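Local coordinates for PPC domain-containing protein (Pyrococcus horikoshii, PDB 2DT4) that is of unknown function but belongs to the plant- and prokaryote-conserved (PPC) family and assembles as a trimer of identical subunits, at residues Cys30-Ile40 with Gly77-Val88; Ile40-Ile51 with Ile64-Leu75. All blocks are in the same frame, centred on the assembly; numbering follows the deposited sequence.

Both contacts pair strand 38-46 with strand 69-82, neighbours in the large mixed sheet, and they share Ile40; their centres lie about 21 Å apart on opposite sides of the chain's centre. Contact 1 is the more buried: a short antiparallel ladder, with the last turn of helix 22-33 laid over a hairpin. Backbone bonds hold the ladder, apolar packing the helix, and a loose lysine-glutamate pair finishes it at the surface. Contact 2 is only partly buried and larger in area. There the chain passes between the main sheet and the small three-stranded one at two neighbouring corners, and eleven hydrogen bonds, ten of them purely backbone, run across. Some of its polar side chains meet a glycerol and the third subunit.

Contact 1: Cys30-Ile40 with Gly77-Val88; sequences CKKEGIETAII and GNVSLKDGEPFV
Val79 N gives its proton to Ala38 O at 2.9 Å, nearly straight at 170°, and Ala38 N returns a bond to Val79 O. With the reciprocal pair between Ile40 and Gly77 this makes an antiparallel ladder, strand 38-40 against strand 77-82, inside the main sheet of the PPC fold. Beyond the ladder, a water takes the Leu81 N proton at 3.0 Å and is hydrogen-bonded to Thr37 OG1 at 2.7 Å.

On the face carrying Ala38 and Val79, the last turn of helix 22-33 lies over the hairpin that turns at Lys82-Glu85. Cys30 SG rests against both methyls of Val79, and Cys30 CB meets Pro86 CB. Ile40 has CG1 set between its backbone N and carbonyl carbon (chi1 51°), which lays that carbon over Gly77, 3.3 Å from Gly77 C, and carries CD1 to Val88 CG1. Cutting Ile40 back to an alanine here is likely to leave Val88 CG1 without this neighbour and to open a gap over Gly77. At the outer end the extended Lys31 crosses Glu85 at about a right angle; their salt bridge is long, Lys31 NZ to Glu85 OE2 3.9 Å, while Lys31 CG sits 3.7 Å from Pro86 CG.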
# COMPACT_ATOMS: atom_id res chain seq x y z
N CYS A 30 19.01 6.37 -0.69
CA CYS A 30 18.79 7.25 -1.82
C CYS A 30 20.01 8.14 -2.03
O CYS A 30 20.38 8.38 -3.15
CB CYS A 30 17.51 8.08 -1.67
SG CYS A 30 16.01 7.06 -1.74
N LYS A 31 20.66 8.60 -0.97
CA LYS A 31 21.87 9.41 -1.15
C LYS A 31 22.95 8.65 -1.88
O LYS A 31 23.58 9.18 -2.82
CB LYS A 31 22.39 9.95 0.17
CG LYS A 31 21.50 11.00 0.74
CD LYS A 31 22.11 11.56 2.02
CE LYS A 31 21.22 12.62 2.55
NZ LYS A 31 21.77 13.24 3.81
N LYS A 32 23.16 7.41 -1.47
CA LYS A 32 24.15 6.55 -2.07
C LYS A 32 23.84 6.30 -3.53
O LYS A 32 24.73 6.37 -4.39
CB LYS A 32 24.24 5.22 -1.33
CG LYS A 32 25.33 4.32 -1.89
CD LYS A 32 26.66 5.03 -2.05
CE LYS A 32 27.75 4.06 -2.48
NZ LYS A 32 27.35 3.25 -3.69
N GLU A 33 22.58 6.01 -3.84
CA GLU A 33 22.19 5.67 -5.21
C GLU A 33 21.99 6.89 -6.11
O GLU A 33 21.76 6.74 -7.31
CB GLU A 33 20.89 4.87 -5.19
CG GLU A 33 21.01 3.52 -4.53
CD GLU A 33 21.87 2.57 -5.33
OE1 GLU A 33 22.89 2.13 -4.79
OE2 GLU A 33 21.58 2.32 -6.52
N GLY A 34 22.02 8.08 -5.55
CA GLY A 34 21.68 9.26 -6.31
C GLY A 34 20.21 9.30 -6.73
O GLY A 34 19.87 9.72 -7.85
N ILE A 35 19.32 8.84 -5.84
CA ILE A 35 17.90 8.92 -6.07
C ILE A 35 17.34 10.19 -5.46
O ILE A 35 17.60 10.48 -4.28
CB ILE A 35 17.17 7.68 -5.47
CG1 ILE A 35 17.60 6.39 -6.19
CG2 ILE A 35 15.62 7.82 -5.50
CD1 ILE A 35 17.27 5.09 -5.42
N GLU A 36 16.57 10.92 -6.23
CA GLU A 36 15.94 12.14 -5.78
C GLU A 36 14.45 11.98 -5.59
O GLU A 36 13.88 12.59 -4.66
CB GLU A 36 16.17 13.26 -6.80
CG GLU A 36 17.60 13.72 -6.94
CD GLU A 36 17.71 15.16 -7.43
OE1 GLU A 36 16.98 15.52 -8.38
OE2 GLU A 36 18.51 15.93 -6.84
N THR A 37 13.79 11.22 -6.48
CA THR A 37 12.35 11.01 -6.42
C THR A 37 12.02 9.53 -6.49
O THR A 37 12.52 8.84 -7.36
CB THR A 37 11.65 11.74 -7.60
OG1 THR A 37 12.06 13.13 -7.63
CG2 THR A 37 10.14 11.72 -7.44
N ALA A 38 11.12 9.05 -5.63
CA ALA A 38 10.73 7.65 -5.64
C ALA A 38 9.42 7.46 -4.89
O ALA A 38 8.97 8.32 -4.15
CB ALA A 38 11.78 6.80 -4.97
N ILE A 39 8.91 6.25 -5.03
CA ILE A 39 7.73 5.84 -4.29
C ILE A 39 8.22 4.61 -3.54
O ILE A 39 9.11 3.87 -4.00
CB ILE A 39 6.39 5.61 -5.03
CG1 ILE A 39 6.54 4.58 -6.17
CG2 ILE A 39 5.89 6.95 -5.53
CD1 ILE A 39 6.30 3.15 -5.78
N ILE A 40 7.67 4.40 -2.35
CA ILE A 40 8.02 3.28 -1.50
C ILE A 40 6.80 2.55 -0.97
O ILE A 40 5.74 3.14 -0.71
CB ILE A 40 8.92 3.71 -0.31
CG1 ILE A 40 8.32 4.89 0.45
CG2 ILE A 40 10.29 4.10 -0.83
CD1 ILE A 40 9.21 5.40 1.59
N GLY A 77 4.76 5.55 0.98
CA GLY A 77 5.28 6.89 1.00
C GLY A 77 6.08 7.25 -0.22
O GLY A 77 5.97 6.62 -1.25
N ASN A 78 6.90 8.28 -0.07
CA ASN A 78 7.65 8.77 -1.21
C ASN A 78 8.95 9.42 -0.77
O ASN A 78 9.15 9.73 0.40
CB ASN A 78 6.76 9.75 -2.02
CG ASN A 78 6.21 10.86 -1.18
OD1 ASN A 78 6.99 11.65 -0.63
ND2 ASN A 78 4.87 10.92 -1.03
N VAL A 79 9.84 9.58 -1.74
CA VAL A 79 11.11 10.30 -1.60
C VAL A 79 11.07 11.46 -2.59
O VAL A 79 10.64 11.30 -3.75
CB VAL A 79 12.34 9.39 -1.89
CG1 VAL A 79 13.63 10.17 -1.63
CG2 VAL A 79 12.33 8.12 -1.04
N SER A 80 11.47 12.64 -2.13
CA SER A 80 11.52 13.81 -2.99
C SER A 80 12.50 14.80 -2.43
O SER A 80 12.84 14.75 -1.27
CB SER A 80 10.13 14.43 -3.21
OG SER A 80 9.53 14.85 -2.02
N LEU A 81 12.99 15.68 -3.28
CA LEU A 81 13.93 16.70 -2.85
C LEU A 81 13.33 17.66 -1.83
O LEU A 81 12.23 18.15 -2.01
CB LEU A 81 14.38 17.49 -4.08
CG LEU A 81 15.34 18.65 -3.98
CD1 LEU A 81 16.73 18.20 -3.59
CD2 LEU A 81 15.40 19.37 -5.34
N LYS A 82 14.06 17.92 -0.75
CA LYS A 82 13.72 18.96 0.21
C LYS A 82 15.03 19.58 0.67
O LYS A 82 15.93 18.88 1.14
CB LYS A 82 12.95 18.44 1.42
CG LYS A 82 12.52 19.49 2.44
CD LYS A 82 11.87 18.84 3.62
CE LYS A 82 11.41 19.79 4.71
NZ LYS A 82 10.82 18.97 5.84
N ASP A 83 15.12 20.90 0.50
CA ASP A 83 16.32 21.64 0.85
C ASP A 83 17.60 20.98 0.30
O ASP A 83 18.60 20.86 1.01
CB ASP A 83 16.38 21.80 2.37
CG ASP A 83 15.11 22.43 2.97
OD1 ASP A 83 14.51 23.33 2.34
OD2 ASP A 83 14.64 22.08 4.08
N GLY A 84 17.55 20.46 -0.92
CA GLY A 84 18.74 19.97 -1.61
C GLY A 84 19.09 18.50 -1.41
O GLY A 84 20.09 18.03 -1.95
N GLU A 85 18.29 17.80 -0.61
CA GLU A 85 18.59 16.43 -0.25
C GLU A 85 17.35 15.56 -0.41
O GLU A 85 16.21 16.03 -0.22
CB GLU A 85 19.04 16.36 1.21
CG GLU A 85 20.33 17.12 1.49
CD GLU A 85 21.55 16.46 0.89
OE1 GLU A 85 22.61 17.14 0.83
OE2 GLU A 85 21.49 15.29 0.47
N PRO A 86 17.54 14.27 -0.69
CA PRO A 86 16.37 13.39 -0.71
C PRO A 86 15.75 13.34 0.67
O PRO A 86 16.46 13.23 1.68
CB PRO A 86 16.94 12.02 -1.13
CG PRO A 86 18.35 12.09 -0.83
CD PRO A 86 18.76 13.54 -1.02
N PHE A 87 14.42 13.39 0.70
CA PHE A 87 13.63 13.47 1.92
C PHE A 87 12.50 12.42 1.85
O PHE A 87 11.77 12.32 0.86
CB PHE A 87 13.03 14.87 2.08
CG PHE A 87 12.22 15.03 3.31
CD1 PHE A 87 12.82 15.39 4.48
CD2 PHE A 87 10.84 14.83 3.30
CE1 PHE A 87 12.06 15.57 5.64
CE2 PHE A 87 10.09 14.97 4.45
CZ PHE A 87 10.73 15.37 5.62
N VAL A 88 12.38 11.65 2.92
CA VAL A 88 11.47 10.51 2.98
C VAL A 88 10.22 10.89 3.78
O VAL A 88 10.31 11.36 4.92
CB VAL A 88 12.15 9.28 3.60
CG1 VAL A 88 11.28 8.04 3.38
CG2 VAL A 88 13.54 9.08 2.99
O HOH W 1 12.31 15.32 -6.14

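Contact 2: Ile40-Ile51 with Ile64-Leu75; sequences INGIGTLKNPKI and IPLKGSYELISL. With GOL (glycerol), chain B.
Thr45 and Glu71 face each other as a non-hydrogen-bonded pair and share a glycerol, probably from the crystallisation liquor. Glycerol O1 donates to Glu71 OE1 at 2.7 Å and lies very close to Thr45 OG1. Glu71, bent at chi2 (-74°), brings its carboxylate toward Gly44 and Thr45, and OE1 accepts from Phe54 N of the third subunit. The glycerol is also hydrogen-bonded to Tyr61 OH and His89 NE2 of that subunit.

The backbone ladder beneath positions this pair. Gly44 N reaches Leu72 O in its carbonyl plane, on a lone pair, whereas Leu72 N approaches Gly44 O from above the plane. Tyr70 N meets Leu46 O almost head-on at 2.9 Å. On the other face Leu46 CG packs on Leu72 CG at 3.9 Å, and Leu75 CD2 touches Ile40 CD1.

Beyond, the two segments bend side by side. Asn48 N bonds to Gly68 O, and Asn48 OD1 takes the Gly68 N proton at 2.9 Å and 170°, tying one bend to the other. Pro49 CD lies 4.1 Å from Tyr70 CD1, while Leu66 CD1 sits above one face of that ring, toward its rim. Ile51 CG1 packs on Ile64 CB in the second ladder.

A one-residue shift between Gly42 and Gly44 marks a beta bulge, and two antiparallel ladders, one residue out of register, join main-sheet strands 38-46 and 69-82 to the hairpin of strands 49-55 and 60-65.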
# COMPACT_ATOMS: atom_id res chain seq x y z
N ILE A 40 7.67 4.40 -2.35
CA ILE A 40 8.02 3.28 -1.50
C ILE A 40 6.80 2.55 -0.97
O ILE A 40 5.74 3.14 -0.71
CB ILE A 40 8.92 3.71 -0.31
CG1 ILE A 40 8.32 4.89 0.45
CG2 ILE A 40 10.29 4.10 -0.83
CD1 ILE A 40 9.21 5.40 1.59
N ASN A 41 7.02 1.28 -0.68
CA ASN A 41 5.96 0.51 -0.03
C ASN A 41 6.73 -0.55 0.73
O ASN A 41 7.83 -0.90 0.35
CB ASN A 41 4.81 -0.02 -0.88
CG ASN A 41 5.09 -1.35 -1.52
OD1 ASN A 41 5.68 -2.26 -0.92
ND2 ASN A 41 4.62 -1.49 -2.74
N GLY A 42 6.19 -1.01 1.84
CA GLY A 42 6.81 -2.12 2.53
C GLY A 42 6.05 -2.63 3.74
O GLY A 42 5.00 -2.11 4.10
N ILE A 43 6.62 -3.69 4.29
CA ILE A 43 6.10 -4.42 5.44
C ILE A 43 7.26 -4.85 6.33
O ILE A 43 8.43 -4.78 5.96
CB ILE A 43 5.28 -5.67 4.99
CG1 ILE A 43 6.13 -6.65 4.17
CG2 ILE A 43 4.00 -5.24 4.21
CD1 ILE A 43 5.41 -7.96 3.81
N GLY A 44 6.90 -5.36 7.49
CA GLY A 44 7.86 -5.95 8.39
C GLY A 44 7.41 -5.81 9.82
O GLY A 44 6.25 -6.10 10.12
N THR A 45 8.35 -5.44 10.69
CA THR A 45 8.11 -5.16 12.12
C THR A 45 9.03 -4.03 12.57
O THR A 45 10.24 -4.04 12.28
CB THR A 45 8.39 -6.41 12.94
OG1 THR A 45 7.26 -7.29 12.85
CG2 THR A 45 8.43 -6.09 14.42
N LEU A 46 8.46 -3.06 13.27
CA LEU A 46 9.23 -1.99 13.90
C LEU A 46 9.18 -2.10 15.40
O LEU A 46 8.20 -2.58 15.97
CB LEU A 46 8.68 -0.62 13.48
CG LEU A 46 8.69 -0.32 11.97
CD1 LEU A 46 8.05 1.07 11.74
CD2 LEU A 46 10.07 -0.46 11.35
N LYS A 47 10.23 -1.59 16.05
CA LYS A 47 10.28 -1.51 17.51
C LYS A 47 10.26 -0.07 17.98
O LYS A 47 10.95 0.78 17.42
CB LYS A 47 11.55 -2.21 18.01
CG LYS A 47 11.47 -3.73 17.83
CD LYS A 47 12.62 -4.52 18.45
CE LYS A 47 12.42 -6.01 18.25
NZ LYS A 47 13.55 -6.83 18.83
N ASN A 48 9.45 0.19 19.01
CA ASN A 48 9.24 1.52 19.54
C ASN A 48 8.98 2.59 18.46
O ASN A 48 9.63 3.66 18.48
CB ASN A 48 10.41 1.91 20.42
CG ASN A 48 10.83 0.79 21.36
OD1 ASN A 48 10.03 0.28 22.14
ND2 ASN A 48 12.10 0.40 21.28
N PRO A 49 8.05 2.33 17.53
CA PRO A 49 7.77 3.32 16.49
C PRO A 49 7.12 4.57 17.07
O PRO A 49 6.34 4.50 18.02
CB PRO A 49 6.85 2.57 15.52
CG PRO A 49 6.16 1.56 16.37
CD PRO A 49 7.19 1.14 17.36
N LYS A 50 7.47 5.71 16.50
CA LYS A 50 6.79 6.96 16.82
C LYS A 50 5.97 7.36 15.62
O LYS A 50 6.50 7.41 14.51
CB LYS A 50 7.78 8.06 17.17
CG LYS A 50 8.65 7.73 18.35
CD LYS A 50 9.47 8.91 18.81
CE LYS A 50 10.18 8.58 20.10
NZ LYS A 50 11.52 8.06 19.86
N ILE A 51 4.69 7.66 15.86
CA ILE A 51 3.78 8.09 14.79
C ILE A 51 3.32 9.52 15.08
O ILE A 51 3.39 9.99 16.21
CB ILE A 51 2.58 7.11 14.63
CG1 ILE A 51 1.83 6.94 15.95
CG2 ILE A 51 3.08 5.80 14.03
CD1 ILE A 51 0.55 6.11 15.86
N ILE A 64 3.09 10.47 18.94
CA ILE A 64 2.67 9.39 19.81
C ILE A 64 3.75 8.30 19.82
O ILE A 64 3.97 7.63 18.80
CB ILE A 64 1.32 8.82 19.33
CG1 ILE A 64 0.30 9.96 19.23
CG2 ILE A 64 0.89 7.69 20.23
CD1 ILE A 64 -0.99 9.57 18.51
N PRO A 65 4.48 8.17 20.92
CA PRO A 65 5.55 7.16 21.00
C PRO A 65 5.04 5.80 21.44
O PRO A 65 4.60 5.64 22.58
CB PRO A 65 6.52 7.72 22.07
CG PRO A 65 5.64 8.60 22.94
CD PRO A 65 4.43 9.03 22.13
N LEU A 66 5.07 4.82 20.56
CA LEU A 66 4.64 3.48 20.91
C LEU A 66 5.83 2.73 21.47
O LEU A 66 6.98 3.13 21.27
CB LEU A 66 4.03 2.78 19.68
CG LEU A 66 2.86 3.51 19.05
CD1 LEU A 66 2.42 2.93 17.68
CD2 LEU A 66 1.66 3.54 19.99
N LYS A 67 5.55 1.62 22.16
CA LYS A 67 6.56 0.78 22.76
C LYS A 67 6.44 -0.67 22.36
O LYS A 67 5.34 -1.23 22.21
CB LYS A 67 6.52 0.92 24.28
CG LYS A 67 6.76 2.37 24.74
CD LYS A 67 7.80 2.50 25.83
CE LYS A 67 7.60 3.77 26.68
NZ LYS A 67 6.61 3.59 27.82
N GLY A 68 7.60 -1.29 22.18
CA GLY A 68 7.69 -2.69 21.84
C GLY A 68 7.53 -2.94 20.35
O GLY A 68 7.62 -2.02 19.54
N SER A 69 7.37 -4.20 19.99
CA SER A 69 7.28 -4.61 18.60
C SER A 69 5.86 -4.45 18.07
O SER A 69 4.90 -4.85 18.70
CB SER A 69 7.71 -6.07 18.46
OG SER A 69 9.09 -6.19 18.78
N TYR A 70 5.77 -3.83 16.91
CA TYR A 70 4.54 -3.72 16.16
C TYR A 70 4.75 -4.29 14.78
O TYR A 70 5.76 -3.98 14.11
CB TYR A 70 4.10 -2.25 16.06
CG TYR A 70 3.41 -1.71 17.28
CD1 TYR A 70 4.14 -1.34 18.43
CD2 TYR A 70 2.03 -1.54 17.30
CE1 TYR A 70 3.47 -0.82 19.58
CE2 TYR A 70 1.37 -1.04 18.41
CZ TYR A 70 2.09 -0.70 19.54
OH TYR A 70 1.43 -0.21 20.66
N GLU A 71 3.79 -5.07 14.30
CA GLU A 71 3.80 -5.51 12.91
C GLU A 71 3.62 -4.28 12.00
O GLU A 71 2.70 -3.46 12.18
CB GLU A 71 2.74 -6.59 12.61
CG GLU A 71 2.95 -7.90 13.36
CD GLU A 71 4.10 -8.75 12.84
OE1 GLU A 71 4.68 -9.55 13.61
OE2 GLU A 71 4.44 -8.68 11.64
N LEU A 72 4.53 -4.13 11.04
CA LEU A 72 4.46 -3.05 10.06
C LEU A 72 3.56 -3.55 8.94
O LEU A 72 3.99 -4.25 8.05
CB LEU A 72 5.89 -2.74 9.57
CG LEU A 72 6.29 -1.35 9.01
CD1 LEU A 72 7.35 -1.40 7.95
CD2 LEU A 72 5.23 -0.27 8.85
N ILE A 73 2.27 -3.23 9.06
CA ILE A 73 1.25 -3.75 8.18
C ILE A 73 1.30 -3.05 6.83
O ILE A 73 1.24 -3.69 5.79
CB ILE A 73 -0.14 -3.59 8.82
CG1 ILE A 73 -0.25 -4.48 10.07
CG2 ILE A 73 -1.29 -3.77 7.79
CD1 ILE A 73 -1.43 -4.16 10.95
N SER A 74 1.54 -1.75 6.87
CA SER A 74 1.75 -0.99 5.65
C SER A 74 2.68 0.14 5.91
O SER A 74 2.55 0.78 6.92
CB SER A 74 0.44 -0.44 5.09
OG SER A 74 -0.17 0.51 5.94
N LEU A 75 3.58 0.35 4.84
CA LEU A 75 4.34 1.53 4.81
C LEU A 75 4.08 1.97 3.40
O LEU A 75 4.24 1.18 2.47
CB LEU A 75 5.84 1.29 5.03
CG LEU A 75 6.56 2.64 4.85
CD1 LEU A 75 7.62 2.83 5.87
CD2 LEU A 75 7.02 2.85 3.45
C1 GOL B . 7.81 -10.46 11.88
O1 GOL B . 7.33 -9.76 13.00
C2 GOL B . 7.14 -9.95 10.60
O2 GOL B . 5.83 -10.50 10.40
C3 GOL B . 8.06 -10.39 9.46
O3 GOL B . 7.83 -9.65 8.29
O HOH W 2 8.47 5.22 20.69